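Local coordinates for protein Non-heme chloroperoxidase CPO-A1 (Streptomyces aureofaciens, PDB 1A8Q) that halogenates organic substrates without a heme or metal cofactor, brominating as well as chlorinating, and may act in 7-chlorotetracycline biosynthesis, at residues Q36-A41 and K263-L268; D70-D75 and G97-R102; A115-A120 and T215-G220. One frame throughout, in Å; residues are numbered along the deposited sequence.

Interaction 1 of 3, residues Q36-A41 and K263-L268; sequences QDQLKA and KFNRDL
Gln38 reaches across from helix 36-44 to meet Asn265 and Phe264 of helix 260-272. Its CB lies 4.1 Å from Asn265 OD1. CG comes next and meets two neighbours. Gln38 CG sits 3.3 Å from Asn265 OD1. The same Gln38 CG is at the edge of the Phe264 ring, near its plane, 4.1 Å from Phe264 CD2. The chain then bends at chi2, which turns the amide so that NE2 faces the Asn265 oxygen. At the tip, Gln38 NE2 donates to Asn265 OD1 at 3.1 Å. The N-H...O angle is 146°, so the bond is somewhat bent, and the donor stands tilted from the carbonyl plane. The two amides are turned 59° against each other. On its other side Asn265 places ND2 3.8 Å from Ala41 CB, one turn further along the first helix. The short segments cross at -40°, with axes 10.3 Å apart at closest approach. That gap is wide enough for side chains to fill.

Both helices pack on one face of the central sheet of the alpha/beta hydrolase fold, where Gln38 and Leu268 touch Phe24. Gln38 NE2 also donates to the backbone O of Ala255. Two acceptors therefore grip one buried amide nitrogen, which should fix which end of the Gln38 amide is nitrogen.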
loop_
_atom_site.group_PDB
_atom_site.type_symbol
_atom_site.label_atom_id
_atom_site.label_comp_id
_atom_site.label_asym_id
_atom_site.label_seq_id
_atom_site.Cartn_x
_atom_site.Cartn_y
_atom_site.Cartn_z
ATOM N N GLN A 36 -10.974 4.553 3.285
ATOM C CA GLN A 36 -12.269 4.647 3.990
ATOM C C GLN A 36 -13.326 3.740 3.387
ATOM O O GLN A 36 -14.142 3.246 4.169
ATOM C CB GLN A 36 -12.743 6.111 3.966
ATOM C CG GLN A 36 -11.825 6.874 4.952
ATOM C CD GLN A 36 -12.567 7.993 5.667
ATOM O OE1 GLN A 36 -13.781 7.902 5.858
ATOM N NE2 GLN A 36 -11.825 9.022 6.065
ATOM N N ASP A 37 -13.375 3.570 2.070
ATOM C CA ASP A 37 -14.401 2.688 1.495
ATOM C C ASP A 37 -14.256 1.261 2.044
ATOM O O ASP A 37 -15.273 0.623 2.352
ATOM C CB ASP A 37 -14.284 2.704 -0.004
ATOM C CG ASP A 37 -14.641 4.031 -0.666
ATOM O OD1 ASP A 37 -15.814 4.416 -0.771
ATOM O OD2 ASP A 37 -13.710 4.639 -1.215
ATOM N N GLN A 38 -13.034 0.762 2.083
ATOM C CA GLN A 38 -12.793 -0.599 2.558
ATOM C C GLN A 38 -12.968 -0.744 4.035
ATOM O O GLN A 38 -13.433 -1.778 4.545
ATOM C CB GLN A 38 -11.337 -1.060 2.182
ATOM C CG GLN A 38 -11.233 -1.242 0.685
ATOM C CD GLN A 38 -11.251 0.014 -0.143
ATOM O OE1 GLN A 38 -10.625 1.011 0.222
ATOM N NE2 GLN A 38 -11.957 -0.033 -1.264
ATOM N N LEU A 39 -12.629 0.299 4.829
ATOM C CA LEU A 39 -12.841 0.266 6.262
ATOM C C LEU A 39 -14.350 0.107 6.573
ATOM O O LEU A 39 -14.678 -0.761 7.390
ATOM C CB LEU A 39 -12.420 1.616 6.894
ATOM C CG LEU A 39 -10.877 1.669 7.062
ATOM C CD1 LEU A 39 -10.549 3.142 7.365
ATOM C CD2 LEU A 39 -10.372 0.774 8.165
ATOM N N LYS A 40 -15.189 0.844 5.882
ATOM C CA LYS A 40 -16.642 0.704 6.114
ATOM C C LYS A 40 -17.076 -0.707 5.692
ATOM O O LYS A 40 -17.840 -1.356 6.420
ATOM C CB LYS A 40 -17.450 1.790 5.395
ATOM C CG LYS A 40 -18.978 1.494 5.457
ATOM C CD LYS A 40 -19.779 2.684 4.960
ATOM C CE LYS A 40 -21.260 2.277 4.760
ATOM N NZ LYS A 40 -21.796 1.909 6.097
ATOM N N ALA A 41 -16.648 -1.151 4.532
ATOM C CA ALA A 41 -17.062 -2.479 4.042
ATOM C C ALA A 41 -16.720 -3.561 5.064
ATOM O O ALA A 41 -17.573 -4.428 5.307
ATOM C CB ALA A 41 -16.436 -2.793 2.707
ATOM N N LYS A 263 -15.703 -4.195 -6.629
ATOM C CA LYS A 263 -15.174 -5.529 -6.985
ATOM C C LYS A 263 -14.147 -5.937 -5.955
ATOM O O LYS A 263 -14.133 -7.087 -5.468
ATOM C CB LYS A 263 -14.659 -5.487 -8.421
ATOM C CG LYS A 263 -14.046 -6.774 -8.959
ATOM C CD LYS A 263 -13.308 -6.426 -10.263
ATOM C CE LYS A 263 -12.726 -7.693 -10.878
ATOM N NZ LYS A 263 -12.490 -7.411 -12.340
ATOM N N PHE A 264 -13.214 -5.012 -5.574
ATOM C CA PHE A 264 -12.211 -5.359 -4.585
ATOM C C PHE A 264 -12.851 -5.635 -3.250
ATOM O O PHE A 264 -12.490 -6.564 -2.528
ATOM C CB PHE A 264 -11.150 -4.219 -4.426
ATOM C CG PHE A 264 -10.116 -4.540 -3.388
ATOM C CD1 PHE A 264 -9.181 -5.572 -3.611
ATOM C CD2 PHE A 264 -10.038 -3.843 -2.199
ATOM C CE1 PHE A 264 -8.277 -5.897 -2.626
ATOM C CE2 PHE A 264 -9.086 -4.126 -1.240
ATOM C CZ PHE A 264 -8.192 -5.160 -1.457
ATOM N N ASN A 265 -13.843 -4.827 -2.820
ATOM C CA ASN A 265 -14.460 -5.067 -1.534
ATOM C C ASN A 265 -15.075 -6.496 -1.499
ATOM O O ASN A 265 -14.972 -7.157 -0.463
ATOM C CB ASN A 265 -15.566 -4.026 -1.311
ATOM C CG ASN A 265 -15.051 -2.626 -0.986
ATOM O OD1 ASN A 265 -13.844 -2.485 -0.802
ATOM N ND2 ASN A 265 -15.984 -1.670 -0.898
ATOM N N ARG A 266 -15.683 -6.876 -2.593
ATOM C CA ARG A 266 -16.321 -8.219 -2.678
ATOM C C ARG A 266 -15.264 -9.318 -2.551
ATOM O O ARG A 266 -15.384 -10.231 -1.724
ATOM C CB ARG A 266 -17.018 -8.302 -4.021
ATOM C CG ARG A 266 -18.031 -9.410 -4.264
ATOM C CD ARG A 266 -19.121 -8.828 -5.180
ATOM N NE ARG A 266 -20.464 -9.286 -4.816
ATOM C CZ ARG A 266 -21.320 -9.841 -5.677
ATOM N NH1 ARG A 266 -21.022 -10.009 -6.963
ATOM N NH2 ARG A 266 -22.510 -10.245 -5.254
ATOM N N ASP A 267 -14.144 -9.160 -3.249
ATOM C CA ASP A 267 -13.057 -10.140 -3.155
ATOM C C ASP A 267 -12.432 -10.199 -1.778
ATOM O O ASP A 267 -12.000 -11.237 -1.283
ATOM C CB ASP A 267 -11.961 -9.920 -4.210
ATOM C CG ASP A 267 -12.408 -10.361 -5.579
ATOM O OD1 ASP A 267 -13.321 -11.248 -5.663
ATOM O OD2 ASP A 267 -11.931 -9.872 -6.617
ATOM N N LEU A 268 -12.223 -9.026 -1.165
ATOM C CA LEU A 268 -11.649 -8.911 0.165
ATOM C C LEU A 268 -12.523 -9.589 1.199
ATOM O O LEU A 268 -12.024 -10.360 2.024
ATOM C CB LEU A 268 -11.461 -7.417 0.542
ATOM C CG LEU A 268 -10.884 -7.176 1.930
ATOM C CD1 LEU A 268 -9.492 -7.763 2.091
ATOM C CD2 LEU A 268 -10.871 -5.637 2.153
#

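Interaction 2 of 3, residues D70-D75 and G97-R102; sequences DTFADD and GGELAR
The guanidinium of Arg102 receives Asp70 at its edge, close to its own plane. The match is not mutual: NH1 meets Asp70 OD1 from above the carboxylate plane, and the two planes are 57° apart. This is a salt bridge through one oxygen, 2.9 Å from Arg102 NH1 to Asp70 OD1, with an N-H...O angle of 158°. It is not the coplanar, two-pronged kind. The Phe72 ring and the Glu99 carboxylate are the second pair of flat groups. Their planes are inclined to each other, and Glu99 OE1 approaches the ring obliquely. Glu99 OE1 is nearest to Phe72 CB, at 3.6 Å.

Arg102 is bent at chi2 and again at chi3, so its chain curls round the same Asp70 oxygen. Arg102 CD lies 3.2 Å from Asp70 OD1, and Arg102 CG 3.5 Å from it. Ala73 packs against Arg102. Ala73 CB rests 3.8 Å from the backbone C of Arg102 and 3.9 Å from Arg102 CG. The small alanine lets helices 69-82 and 96-107 come close: the segment axes approach to 8.3 Å while crossing at -73°. Helix 96-107 follows the strand 88-93 and the catalytic Ser94, as the nucleophile-elbow helix does in alpha/beta hydrolases.

Arg102 and Glu99 have further partners. Arg102 NE pairs with Asp207. Glu99 OE1 forms a salt bridge with Arg54, and its OE2 is hydrogen-bonded to His52. Arg54 also makes a cation-pi contact with Phe72. The buried Glu99 carboxylate is thus compensated by polar partners on both oxygens, which probably favours its ionised form. Arg102 is shared between two aspartates, so it ties helix 69-82 to helix 205-208 as well as to its own.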
loop_
_atom_site.group_PDB
_atom_site.type_symbol
_atom_site.label_atom_id
_atom_site.label_comp_id
_atom_site.label_asym_id
_atom_site.label_seq_id
_atom_site.Cartn_x
_atom_site.Cartn_y
_atom_site.Cartn_z
ATOM N N ASP A 70 12.493 -0.988 7.020
ATOM C CA ASP A 70 12.668 -1.519 8.367
ATOM C C ASP A 70 11.965 -0.624 9.403
ATOM O O ASP A 70 11.285 -1.100 10.296
ATOM C CB ASP A 70 14.172 -1.540 8.683
ATOM C CG ASP A 70 14.886 -2.681 7.977
ATOM O OD1 ASP A 70 14.288 -3.655 7.498
ATOM O OD2 ASP A 70 16.145 -2.589 7.939
ATOM N N THR A 71 12.099 0.706 9.247
ATOM C CA THR A 71 11.413 1.597 10.194
ATOM C C THR A 71 9.898 1.505 10.008
ATOM O O THR A 71 9.206 1.461 11.026
ATOM C CB THR A 71 11.844 3.055 9.930
ATOM O OG1 THR A 71 13.278 3.128 10.189
ATOM C CG2 THR A 71 11.162 4.012 10.884
ATOM N N PHE A 72 9.422 1.518 8.770
ATOM C CA PHE A 72 7.950 1.388 8.576
ATOM C C PHE A 72 7.414 0.101 9.205
ATOM O O PHE A 72 6.365 0.114 9.847
ATOM C CB PHE A 72 7.591 1.350 7.086
ATOM C CG PHE A 72 8.009 2.593 6.320
ATOM C CD1 PHE A 72 8.068 3.829 6.941
ATOM C CD2 PHE A 72 8.342 2.473 4.972
ATOM C CE1 PHE A 72 8.476 4.942 6.191
ATOM C CE2 PHE A 72 8.720 3.580 4.233
ATOM C CZ PHE A 72 8.765 4.821 4.865
ATOM N N ALA A 73 8.156 -1.007 9.007
ATOM C CA ALA A 73 7.691 -2.274 9.609
ATOM C C ALA A 73 7.715 -2.250 11.113
ATOM O O ALA A 73 6.873 -2.837 11.801
ATOM C CB ALA A 73 8.621 -3.400 9.090
ATOM N N ASP A 74 8.683 -1.595 11.768
ATOM C CA ASP A 74 8.780 -1.542 13.201
ATOM C C ASP A 74 7.676 -0.624 13.752
ATOM O O ASP A 74 7.194 -0.830 14.858
ATOM C CB ASP A 74 10.145 -1.108 13.740
ATOM C CG ASP A 74 11.242 -2.122 13.440
ATOM O OD1 ASP A 74 10.973 -3.234 13.004
ATOM O OD2 ASP A 74 12.445 -1.751 13.624
ATOM N N ASP A 75 7.380 0.455 13.006
ATOM C CA ASP A 75 6.250 1.300 13.416
ATOM C C ASP A 75 4.961 0.476 13.364
ATOM O O ASP A 75 4.189 0.573 14.326
ATOM C CB ASP A 75 6.119 2.514 12.499
ATOM C CG ASP A 75 7.224 3.551 12.695
ATOM O OD1 ASP A 75 8.033 3.499 13.621
ATOM O OD2 ASP A 75 7.228 4.487 11.852
ATOM N N GLY A 97 2.820 -2.640 0.444
ATOM C CA GLY A 97 3.175 -4.078 0.304
ATOM C C GLY A 97 4.611 -4.333 0.751
ATOM O O GLY A 97 4.867 -5.413 1.290
ATOM N N GLY A 98 5.528 -3.355 0.643
ATOM C CA GLY A 98 6.860 -3.535 1.191
ATOM C C GLY A 98 6.858 -3.469 2.693
ATOM O O GLY A 98 7.645 -4.094 3.397
ATOM N N GLU A 99 6.029 -2.571 3.318
ATOM C CA GLU A 99 5.876 -2.550 4.767
ATOM C C GLU A 99 5.345 -3.884 5.287
ATOM O O GLU A 99 5.816 -4.387 6.321
ATOM C CB GLU A 99 4.925 -1.375 5.153
ATOM C CG GLU A 99 4.644 -1.278 6.658
ATOM C CD GLU A 99 3.825 -0.013 7.000
ATOM O OE1 GLU A 99 4.113 1.029 6.387
ATOM O OE2 GLU A 99 2.938 -0.133 7.841
ATOM N N LEU A 100 4.389 -4.452 4.582
ATOM C CA LEU A 100 3.785 -5.750 4.962
ATOM C C LEU A 100 4.856 -6.854 4.836
ATOM O O LEU A 100 5.082 -7.525 5.827
ATOM C CB LEU A 100 2.623 -6.035 4.025
ATOM C CG LEU A 100 1.627 -7.121 4.496
ATOM C CD1 LEU A 100 0.377 -7.106 3.590
ATOM C CD2 LEU A 100 2.255 -8.494 4.379
ATOM N N ALA A 101 5.529 -6.861 3.713
ATOM C CA ALA A 101 6.578 -7.911 3.522
ATOM C C ALA A 101 7.679 -7.803 4.535
ATOM O O ALA A 101 8.148 -8.799 5.141
ATOM C CB ALA A 101 7.083 -7.772 2.103
ATOM N N ARG A 102 8.194 -6.595 4.801
ATOM C CA ARG A 102 9.292 -6.453 5.750
ATOM C C ARG A 102 8.840 -6.691 7.163
ATOM O O ARG A 102 9.605 -7.176 7.982
ATOM C CB ARG A 102 9.998 -5.086 5.525
ATOM C CG ARG A 102 11.162 -4.877 6.486
ATOM C CD ARG A 102 12.313 -5.866 6.265
ATOM N NE ARG A 102 12.570 -6.082 4.866
ATOM C CZ ARG A 102 13.377 -5.325 4.119
ATOM N NH1 ARG A 102 13.990 -4.294 4.685
ATOM N NH2 ARG A 102 13.531 -5.640 2.834
#

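Interaction 3 of 3, residues A115-A120 and T215-G220; sequences AVLLSA and TLVVHG
Leu118 and Val218 meet on one face of the sheet, where Leu118 CD1 lies 3.7 Å from Val218 CG1. The first torsion of Leu118 (chi1 175°) sets CG anti to the backbone N, and from there CD1 bends toward the neighbouring strand. Val116 and Leu216 share this face, with Val116 CG1 4.3 Å from Leu216 CD2, and Phe264 and Phe271 of helix 260-272 cover it. On the other face Leu117 CD1 stands 4.3 Å from Val217 CG2.

Strands 112-118 and 215-220 are parallel neighbours in the central sheet of the alpha/beta hydrolase fold, between strands 88-93 and 243-247. Four backbone hydrogen bonds join them: Leu216 N to Ala115 O, Leu117 N to Leu216 O, Val218 N to Leu117 O and Ser119 N to Val218 O.

Strand 112-118 then ends, and Ser119 adopts a left-handed helical backbone conformation (phi 48°, psi 50°). Its CA sits over one face of the His219 ring, 3.6 Å from the centroid, in a CH-pi contact. His219 NE2 is hydrogen-bonded to Val226 O. A water joins His219 ND1 to Ala120 N. A second water accepts from Ser119 OG at 2.6 Å and from Gly220 N at 2.9 Å.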
loop_
_atom_site.group_PDB
_atom_site.type_symbol
_atom_site.label_atom_id
_atom_site.label_comp_id
_atom_site.label_asym_id
_atom_site.label_seq_id
_atom_site.Cartn_x
_atom_site.Cartn_y
_atom_site.Cartn_z
ATOM N N ALA A 115 -2.939 -12.302 4.601
ATOM C CA ALA A 115 -2.420 -11.051 4.026
ATOM C C ALA A 115 -2.951 -10.843 2.630
ATOM O O ALA A 115 -3.309 -11.761 1.897
ATOM C CB ALA A 115 -0.892 -11.116 3.914
ATOM N N VAL A 116 -3.107 -9.545 2.273
ATOM C CA VAL A 116 -3.595 -9.206 0.942
ATOM C C VAL A 116 -2.616 -8.183 0.361
ATOM O O VAL A 116 -2.374 -7.180 1.032
ATOM C CB VAL A 116 -4.989 -8.535 0.979
ATOM C CG1 VAL A 116 -5.436 -8.142 -0.415
ATOM C CG2 VAL A 116 -6.006 -9.507 1.625
ATOM N N LEU A 117 -2.156 -8.409 -0.856
ATOM C CA LEU A 117 -1.224 -7.478 -1.505
ATOM C C LEU A 117 -1.960 -6.915 -2.695
ATOM O O LEU A 117 -2.189 -7.594 -3.691
ATOM C CB LEU A 117 0.033 -8.248 -1.966
ATOM C CG LEU A 117 1.009 -8.688 -0.877
ATOM C CD1 LEU A 117 2.124 -9.470 -1.606
ATOM C CD2 LEU A 117 1.685 -7.564 -0.122
ATOM N N LEU A 118 -2.398 -5.649 -2.605
ATOM C CA LEU A 118 -3.114 -5.032 -3.724
ATOM C C LEU A 118 -2.200 -4.114 -4.496
ATOM O O LEU A 118 -1.672 -3.128 -3.914
ATOM C CB LEU A 118 -4.261 -4.162 -3.084
ATOM C CG LEU A 118 -5.058 -3.323 -4.090
ATOM C CD1 LEU A 118 -5.842 -4.147 -5.092
ATOM C CD2 LEU A 118 -6.074 -2.416 -3.351
ATOM N N SER A 119 -1.966 -4.415 -5.757
ATOM C CA SER A 119 -1.142 -3.591 -6.664
ATOM C C SER A 119 0.158 -3.233 -5.969
ATOM O O SER A 119 0.556 -2.052 -5.965
ATOM C CB SER A 119 -1.911 -2.308 -7.026
ATOM O OG SER A 119 -3.260 -2.652 -7.460
ATOM N N ALA A 120 0.847 -4.230 -5.407
ATOM C CA ALA A 120 1.954 -4.005 -4.526
ATOM C C ALA A 120 3.319 -4.173 -5.191
ATOM O O ALA A 120 3.441 -4.941 -6.142
ATOM C CB ALA A 120 1.839 -4.973 -3.341
ATOM N N THR A 215 -2.384 -15.888 1.403
ATOM C CA THR A 215 -2.089 -14.564 0.882
ATOM C C THR A 215 -2.817 -14.407 -0.430
ATOM O O THR A 215 -2.789 -15.309 -1.280
ATOM C CB THR A 215 -0.563 -14.396 0.644
ATOM O OG1 THR A 215 0.129 -14.507 1.898
ATOM C CG2 THR A 215 -0.345 -13.016 0.020
ATOM N N LEU A 216 -3.545 -13.314 -0.594
ATOM C CA LEU A 216 -4.197 -12.984 -1.830
ATOM C C LEU A 216 -3.448 -11.836 -2.503
ATOM O O LEU A 216 -3.214 -10.824 -1.843
ATOM C CB LEU A 216 -5.628 -12.487 -1.530
ATOM C CG LEU A 216 -6.411 -11.960 -2.725
ATOM C CD1 LEU A 216 -6.712 -12.982 -3.800
ATOM C CD2 LEU A 216 -7.738 -11.361 -2.208
ATOM N N VAL A 217 -3.116 -12.002 -3.752
ATOM C CA VAL A 217 -2.430 -10.952 -4.515
ATOM C C VAL A 217 -3.403 -10.475 -5.565
ATOM O O VAL A 217 -3.947 -11.266 -6.356
ATOM C CB VAL A 217 -1.148 -11.518 -5.181
ATOM C CG1 VAL A 217 -0.490 -10.391 -5.981
ATOM C CG2 VAL A 217 -0.199 -12.045 -4.105
ATOM N N VAL A 218 -3.804 -9.183 -5.550
ATOM C CA VAL A 218 -4.712 -8.622 -6.542
ATOM C C VAL A 218 -3.959 -7.564 -7.353
ATOM O O VAL A 218 -3.232 -6.819 -6.701
ATOM C CB VAL A 218 -5.916 -7.915 -5.850
ATOM C CG1 VAL A 218 -6.826 -7.221 -6.854
ATOM C CG2 VAL A 218 -6.715 -8.977 -5.077
ATOM N N HIS A 219 -4.097 -7.494 -8.678
ATOM C CA HIS A 219 -3.337 -6.469 -9.389
ATOM C C HIS A 219 -4.054 -6.182 -10.691
ATOM O O HIS A 219 -4.567 -7.130 -11.327
ATOM C CB HIS A 219 -1.927 -7.024 -9.687
ATOM C CG HIS A 219 -0.826 -6.010 -9.731
ATOM N ND1 HIS A 219 0.130 -5.972 -8.794
ATOM C CD2 HIS A 219 -0.587 -5.005 -10.611
ATOM C CE1 HIS A 219 0.984 -4.966 -9.032
ATOM N NE2 HIS A 219 0.555 -4.374 -10.128
ATOM N N GLY A 220 -4.097 -4.917 -11.075
ATOM C CA GLY A 220 -4.762 -4.576 -12.341
ATOM C C GLY A 220 -3.751 -4.789 -13.468
ATOM O O GLY A 220 -2.575 -4.458 -13.296
HETATM O O HOH W 1 0.189 -7.017 -6.083
HETATM O O HOH W 2 -3.254 -2.368 -10.083
#

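Interaction 3 lies in the central sheet, and interactions 1 and 2 pack against it. From interaction 1, Phe264 CE1 touches Leu118 CD1 at 3.9 Å and Leu268 CD1 touches Val116 CG2 at 3.9 Å. From interaction 2, Gly97 CA rests 3.8 Å from Leu117 CD2, on the face opposite Val116 and Leu118. Interactions 1 and 2 do not touch; their centres are about 23 Å apart. The catalytic triad is Ser94, Asp223 and His252. Interaction 3 is nearest to it: the Ser119 side chain is about 4 Å from those of Asp223 and His252. The side chains of Glu99 and Phe264 lie about 10 and 11 Å from that of Ser94.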